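Local coordinates for spindle pole body-associated protein VIK1 (Candida glabrata, PDB 4GKP) that pairs with the kinesin Kar3 as a noncatalytic partner and probably binds microtubules, here as its truncated neck and C-terminal motor homology domain, at residues F112-Q117 against S186-F191; R80-L85 against P200-F205. All coordinates share one frame; numbering follows the deposited sequence.

From the N terminus, the chain passes through helix 68-78 into residues 80-85, then through helix 96-107 into strand 112-121. Contact 1 closes the next excursion, bringing 186-191 back antiparallel to 112-117 across the 68 intervening residues, which include the small hairpin of strands 145-147 and 152-154. Strand 201-208 follows directly, and contact 2 sets its start parallel to 80-85; contact 1 is thus nested inside the loop that contact 2 closes. The contact centres lie about 9 Å apart. Backbone bonds between neighbouring strands 183-192 and 201-208, such as Phe188 N to Phe203 O (2.8 Å), join both contacts into one mixed sheet.

Contact 1: F112-Q117 against S186-F191; sequences FVITLQ and SKFQFF
Thr115 OG1 meets several groups at once: a water lies 2.8 Å from it, Gln189 OE1 is 3.2 Å from it, and Gln189 N reaches it through a weak bond. The same water donates to Lys187 O, so the hydroxyl and the opposite backbone share one bridge. OG1 lies between its own backbone N and carbonyl carbon (chi1 68°), which turns it toward Gln189 and sends CG2 to the edge of the Phe191 ring. Three hydrogen-bonded pairs, Val113 with Phe191, Thr115 with Gln189 and Gln117 with Lys187, define the antiparallel pairing; Phe191 N to Val113 O is short at 2.8 Å. The face bearing Ile114, Leu116, Phe188 and Phe190 is apolar. Leu116 CD1 sits over the middle of the Phe188 ring, 3.8 Å from its centroid, and Ile114 CG2 lies in the same way over a face of the Phe190 ring, a second CH-pi contact. Where strand 112-121 begins, Phe190 turns its edge to the face of Phe112 in a T-shaped pair, planes at 88°. Helix 96-107 packs on this apolar face, with Phe104 edge-to-face against both Phe188 and Phe190, while strand 201-208 continues the sheet beyond 186-191.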
loop_
_atom_site.group_PDB
_atom_site.type_symbol
_atom_site.label_atom_id
_atom_site.label_comp_id
_atom_site.label_asym_id
_atom_site.label_seq_id
_atom_site.Cartn_x
_atom_site.Cartn_y
_atom_site.Cartn_z
ATOM N N PHE A 112 -13.819 -5.338 15.154
ATOM C CA PHE A 112 -12.577 -4.696 15.613
ATOM C C PHE A 112 -12.819 -3.275 16.072
ATOM O O PHE A 112 -13.692 -2.600 15.551
ATOM C CB PHE A 112 -11.521 -4.642 14.487
ATOM C CG PHE A 112 -11.130 -5.987 13.925
ATOM C CD1 PHE A 112 -11.858 -6.568 12.905
ATOM C CD2 PHE A 112 -10.001 -6.664 14.403
ATOM C CE1 PHE A 112 -11.480 -7.810 12.381
ATOM C CE2 PHE A 112 -9.619 -7.891 13.881
ATOM C CZ PHE A 112 -10.365 -8.471 12.863
ATOM N N VAL A 113 -12.054 -2.838 17.070
ATOM C CA VAL A 113 -11.783 -1.417 17.275
ATOM C C VAL A 113 -10.510 -1.121 16.463
ATOM O O VAL A 113 -9.501 -1.838 16.581
ATOM C CB VAL A 113 -11.621 -1.074 18.777
ATOM C CG1 VAL A 113 -10.927 0.277 18.986
ATOM C CG2 VAL A 113 -12.979 -1.110 19.476
ATOM N N ILE A 114 -10.571 -0.104 15.605
ATOM C CA ILE A 114 -9.491 0.168 14.657
ATOM C C ILE A 114 -9.027 1.598 14.832
ATOM O O ILE A 114 -9.841 2.515 14.791
ATOM C CB ILE A 114 -9.929 -0.006 13.176
ATOM C CG1 ILE A 114 -10.654 -1.337 12.956
ATOM C CG2 ILE A 114 -8.705 0.130 12.242
ATOM C CD1 ILE A 114 -11.416 -1.442 11.645
ATOM N N THR A 115 -7.726 1.774 15.034
ATOM C CA THR A 115 -7.131 3.098 15.158
ATOM C C THR A 115 -6.341 3.446 13.901
ATOM O O THR A 115 -5.916 2.560 13.152
ATOM C CB THR A 115 -6.147 3.204 16.351
ATOM O OG1 THR A 115 -4.991 2.398 16.102
ATOM C CG2 THR A 115 -6.784 2.744 17.625
ATOM N N LEU A 116 -6.140 4.739 13.675
ATOM C CA LEU A 116 -5.302 5.184 12.582
ATOM C C LEU A 116 -4.310 6.241 13.062
ATOM O O LEU A 116 -4.636 7.088 13.875
ATOM C CB LEU A 116 -6.164 5.714 11.436
ATOM C CG LEU A 116 -5.484 6.437 10.262
ATOM C CD1 LEU A 116 -4.561 5.480 9.508
ATOM C CD2 LEU A 116 -6.507 7.082 9.322
ATOM N N GLN A 117 -3.080 6.139 12.586
ATOM C CA GLN A 117 -2.121 7.229 12.646
ATOM C C GLN A 117 -1.545 7.385 11.252
ATOM O O GLN A 117 -1.272 6.398 10.578
ATOM C CB GLN A 117 -1.006 6.907 13.615
ATOM C CG GLN A 117 -1.436 6.913 15.066
ATOM C CD GLN A 117 -0.357 6.338 15.959
ATOM O OE1 GLN A 117 0.015 5.159 15.826
ATOM N NE2 GLN A 117 0.193 7.177 16.837
ATOM N N SER A 186 0.643 5.135 6.854
ATOM C CA SER A 186 -0.536 4.983 7.705
ATOM C C SER A 186 -0.353 3.730 8.543
ATOM O O SER A 186 0.027 2.678 8.021
ATOM C CB SER A 186 -1.799 4.801 6.860
ATOM O OG SER A 186 -2.202 6.006 6.249
ATOM N N LYS A 187 -0.610 3.831 9.838
ATOM C CA LYS A 187 -0.583 2.652 10.688
ATOM C C LYS A 187 -1.959 2.430 11.296
ATOM O O LYS A 187 -2.474 3.300 12.003
ATOM C CB LYS A 187 0.449 2.781 11.799
ATOM C CG LYS A 187 0.459 1.562 12.709
ATOM C CD LYS A 187 1.299 1.780 13.948
ATOM C CE LYS A 187 1.192 0.579 14.877
ATOM N NZ LYS A 187 2.194 0.694 15.975
ATOM N N PHE A 188 -2.550 1.278 10.993
ATOM C CA PHE A 188 -3.835 0.932 11.563
ATOM C C PHE A 188 -3.575 -0.135 12.621
ATOM O O PHE A 188 -2.831 -1.078 12.388
ATOM C CB PHE A 188 -4.796 0.337 10.513
ATOM C CG PHE A 188 -5.158 1.258 9.369
ATOM C CD1 PHE A 188 -4.263 1.481 8.310
ATOM C CD2 PHE A 188 -6.424 1.823 9.292
ATOM C CE1 PHE A 188 -4.617 2.291 7.225
ATOM C CE2 PHE A 188 -6.787 2.643 8.209
ATOM C CZ PHE A 188 -5.892 2.864 7.169
ATOM N N GLN A 189 -4.204 -0.003 13.775
ATOM C CA GLN A 189 -4.198 -1.085 14.738
ATOM C C GLN A 189 -5.588 -1.694 14.792
ATOM O O GLN A 189 -6.587 -0.973 14.945
ATOM C CB GLN A 189 -3.817 -0.575 16.132
ATOM C CG GLN A 189 -2.352 -0.192 16.304
ATOM C CD GLN A 189 -2.094 0.410 17.673
ATOM O OE1 GLN A 189 -2.737 1.405 18.082
ATOM N NE2 GLN A 189 -1.192 -0.193 18.403
ATOM N N PHE A 190 -5.646 -3.016 14.675
ATOM C CA PHE A 190 -6.899 -3.777 14.802
ATOM C C PHE A 190 -6.909 -4.478 16.147
ATOM O O PHE A 190 -6.030 -5.315 16.411
ATOM C CB PHE A 190 -6.997 -4.830 13.697
ATOM C CG PHE A 190 -7.407 -4.275 12.351
ATOM C CD1 PHE A 190 -6.492 -3.601 11.545
ATOM C CD2 PHE A 190 -8.713 -4.458 11.872
ATOM C CE1 PHE A 190 -6.877 -3.115 10.299
ATOM C CE2 PHE A 190 -9.094 -3.964 10.637
ATOM C CZ PHE A 190 -8.188 -3.278 9.865
ATOM N N PHE A 191 -7.849 -4.088 17.010
ATOM C CA PHE A 191 -8.038 -4.745 18.311
ATOM C C PHE A 191 -9.271 -5.640 18.163
ATOM O O PHE A 191 -10.389 -5.145 18.010
ATOM C CB PHE A 191 -8.201 -3.716 19.456
ATOM C CG PHE A 191 -6.980 -2.831 19.686
ATOM C CD1 PHE A 191 -6.800 -1.645 18.954
ATOM C CD2 PHE A 191 -6.037 -3.155 20.659
ATOM C CE1 PHE A 191 -5.689 -0.827 19.183
ATOM C CE2 PHE A 191 -4.924 -2.359 20.880
ATOM C CZ PHE A 191 -4.749 -1.187 20.147
HETATM O O HOH W 1 -2.742 3.324 14.707
#

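Contact 2: R80-L85 against P200-F205; sequences RENFNL and PIDFYF
Phe83 sends its ring against Phe203, and its aromatic carbons meet the partner in turn. From CB the side chain takes the chi1 of 68° that sets CG over the main chain, flanked by N and C, and this turns the ring across toward the neighbouring strand. CG lies 4.0 Å from Phe203 CD1. On one side of the ring CD1 approaches Asp202 O and CE1 approaches Phe203 CB; on the other, CD2 and CE2 both have Phe203 CD1 as their nearest partner. CZ, at the tip, is 3.5 Å from that same Phe203 CD1, which stands over one face of the Phe83 ring, offset toward its rim. The planes are 37° apart, so the rings meet obliquely. Phe203 CZ extends the packing to Leu85 CB, while Leu85 CD2 lies 3.8 Å from Phe205 CE1.

The backbone bonds alternate as parallel pairing requires: Phe83 N to Asp202 O (2.9 Å), Tyr204 N to Phe83 O, then Leu85 N to Tyr204 O (2.8 Å). Just ahead of strand 83-88, Asn82 OD1 accepts from Asp202 N (3.0 Å), the donor standing 44° above the amide carbonyl plane. Arg80 closes helix 68-78 in a Schellman motif, and Phe83 packs back on Ile73, Cys76 and Leu77 of that helix. Parallel strands 83-88 and 201-208, with helix 68-78 packed on one face, are part of the central mixed sheet of the kinesin motor-like fold, related to the P-loop NTPases.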
loop_
_atom_site.group_PDB
_atom_site.type_symbol
_atom_site.label_atom_id
_atom_site.label_comp_id
_atom_site.label_asym_id
_atom_site.label_seq_id
_atom_site.Cartn_x
_atom_site.Cartn_y
_atom_site.Cartn_z
ATOM N N ARG A 80 -4.112 -13.138 12.416
ATOM C CA ARG A 80 -3.436 -12.227 13.363
ATOM C C ARG A 80 -1.973 -11.923 13.020
ATOM O O ARG A 80 -1.120 -11.831 13.902
ATOM C CB ARG A 80 -3.530 -12.762 14.796
ATOM C CG ARG A 80 -4.946 -13.086 15.242
ATOM C CD ARG A 80 -4.903 -13.899 16.525
ATOM N NE ARG A 80 -6.227 -14.077 17.126
ATOM C CZ ARG A 80 -6.965 -13.105 17.662
ATOM N NH1 ARG A 80 -6.544 -11.840 17.657
ATOM N NH2 ARG A 80 -8.150 -13.399 18.186
ATOM N N GLU A 81 -1.682 -11.784 11.735
ATOM C CA GLU A 81 -0.329 -11.518 11.292
ATOM C C GLU A 81 -0.249 -10.051 10.913
ATOM O O GLU A 81 -1.139 -9.539 10.228
ATOM C CB GLU A 81 0.023 -12.354 10.058
ATOM C CG GLU A 81 -0.028 -13.855 10.251
ATOM C CD GLU A 81 0.323 -14.608 8.971
ATOM O OE1 GLU A 81 -0.344 -14.378 7.934
ATOM O OE2 GLU A 81 1.260 -15.444 9.003
ATOM N N ASN A 82 0.818 -9.389 11.346
ATOM C CA ASN A 82 1.056 -8.004 10.994
ATOM C C ASN A 82 1.315 -7.911 9.497
ATOM O O ASN A 82 1.985 -8.779 8.905
ATOM C CB ASN A 82 2.245 -7.445 11.787
ATOM C CG ASN A 82 1.965 -7.373 13.276
ATOM O OD1 ASN A 82 0.817 -7.268 13.711
ATOM N ND2 ASN A 82 3.003 -7.425 14.059
ATOM N N PHE A 83 0.786 -6.871 8.865
ATOM C CA PHE A 83 0.865 -6.827 7.406
ATOM C C PHE A 83 0.842 -5.432 6.843
ATOM O O PHE A 83 0.651 -4.449 7.569
ATOM C CB PHE A 83 -0.203 -7.736 6.730
ATOM C CG PHE A 83 -1.617 -7.264 6.895
ATOM C CD1 PHE A 83 -2.204 -7.173 8.155
ATOM C CD2 PHE A 83 -2.385 -6.946 5.781
ATOM C CE1 PHE A 83 -3.519 -6.748 8.300
ATOM C CE2 PHE A 83 -3.702 -6.525 5.915
ATOM C CZ PHE A 83 -4.274 -6.427 7.178
ATOM N N ASN A 84 1.065 -5.366 5.536
ATOM C CA ASN A 84 1.153 -4.089 4.852
ATOM C C ASN A 84 0.597 -4.138 3.426
ATOM O O ASN A 84 0.402 -5.221 2.858
ATOM C CB ASN A 84 2.599 -3.594 4.861
ATOM C CG ASN A 84 3.495 -4.379 3.924
ATOM O OD1 ASN A 84 3.277 -4.393 2.716
ATOM N ND2 ASN A 84 4.515 -5.031 4.474
ATOM N N LEU A 85 0.347 -2.955 2.872
ATOM C CA LEU A 85 0.086 -2.804 1.452
ATOM C C LEU A 85 0.864 -1.580 1.016
ATOM O O LEU A 85 0.765 -0.539 1.660
ATOM C CB LEU A 85 -1.416 -2.610 1.154
ATOM C CG LEU A 85 -1.809 -2.267 -0.293
ATOM C CD1 LEU A 85 -1.498 -3.397 -1.278
ATOM C CD2 LEU A 85 -3.279 -1.856 -0.397
ATOM N N PRO A 200 -2.824 -5.778 19.387
ATOM C CA PRO A 200 -3.280 -5.208 18.106
ATOM C C PRO A 200 -2.602 -5.903 16.944
ATOM O O PRO A 200 -1.440 -6.293 17.055
ATOM C CB PRO A 200 -2.862 -3.735 18.177
ATOM C CG PRO A 200 -1.836 -3.651 19.286
ATOM C CD PRO A 200 -2.027 -4.831 20.206
ATOM N N ILE A 201 -3.335 -6.110 15.856
ATOM C CA ILE A 201 -2.710 -6.513 14.607
ATOM C C ILE A 201 -2.404 -5.234 13.834
ATOM O O ILE A 201 -3.309 -4.429 13.578
ATOM C CB ILE A 201 -3.647 -7.394 13.756
ATOM C CG1 ILE A 201 -4.282 -8.502 14.629
ATOM C CG2 ILE A 201 -2.884 -7.941 12.554
ATOM C CD1 ILE A 201 -5.482 -9.171 14.016
ATOM N N ASP A 202 -1.136 -5.038 13.479
ATOM C CA ASP A 202 -0.745 -3.829 12.752
ATOM C C ASP A 202 -0.873 -3.984 11.230
ATOM O O ASP A 202 -0.402 -4.972 10.633
ATOM C CB ASP A 202 0.690 -3.429 13.112
ATOM C CG ASP A 202 0.892 -3.292 14.600
ATOM O OD1 ASP A 202 0.031 -2.722 15.263
ATOM O OD2 ASP A 202 1.918 -3.765 15.121
ATOM N N PHE A 203 -1.501 -2.997 10.612
ATOM C CA PHE A 203 -1.557 -2.933 9.169
ATOM C C PHE A 203 -0.935 -1.616 8.750
ATOM O O PHE A 203 -1.321 -0.567 9.269
ATOM C CB PHE A 203 -3.002 -3.048 8.655
ATOM C CG PHE A 203 -3.168 -2.703 7.180
ATOM C CD1 PHE A 203 -2.582 -3.490 6.184
ATOM C CD2 PHE A 203 -3.943 -1.611 6.786
ATOM C CE1 PHE A 203 -2.744 -3.185 4.836
ATOM C CE2 PHE A 203 -4.105 -1.297 5.431
ATOM C CZ PHE A 203 -3.499 -2.087 4.455
ATOM N N TYR A 204 0.030 -1.676 7.829
ATOM C CA TYR A 204 0.683 -0.466 7.291
ATOM C C TYR A 204 0.296 -0.249 5.843
ATOM O O TYR A 204 0.437 -1.156 5.003
ATOM C CB TYR A 204 2.214 -0.550 7.389
ATOM C CG TYR A 204 2.701 -0.803 8.778
ATOM C CD1 TYR A 204 2.916 0.254 9.659
ATOM C CD2 TYR A 204 2.914 -2.108 9.238
ATOM C CE1 TYR A 204 3.353 0.024 10.959
ATOM C CE2 TYR A 204 3.347 -2.350 10.533
ATOM C CZ TYR A 204 3.568 -1.277 11.383
ATOM O OH TYR A 204 3.994 -1.502 12.658
ATOM N N PHE A 205 -0.202 0.948 5.567
ATOM C CA PHE A 205 -0.486 1.360 4.207
ATOM C C PHE A 205 0.504 2.433 3.788
ATOM O O PHE A 205 0.512 3.542 4.323
ATOM C CB PHE A 205 -1.916 1.880 4.051
ATOM C CG PHE A 205 -2.243 2.318 2.654
ATOM C CD1 PHE A 205 -2.169 1.414 1.584
ATOM C CD2 PHE A 205 -2.617 3.637 2.391
ATOM C CE1 PHE A 205 -2.459 1.819 0.282
ATOM C CE2 PHE A 205 -2.930 4.038 1.094
ATOM C CZ PHE A 205 -2.856 3.130 0.043
#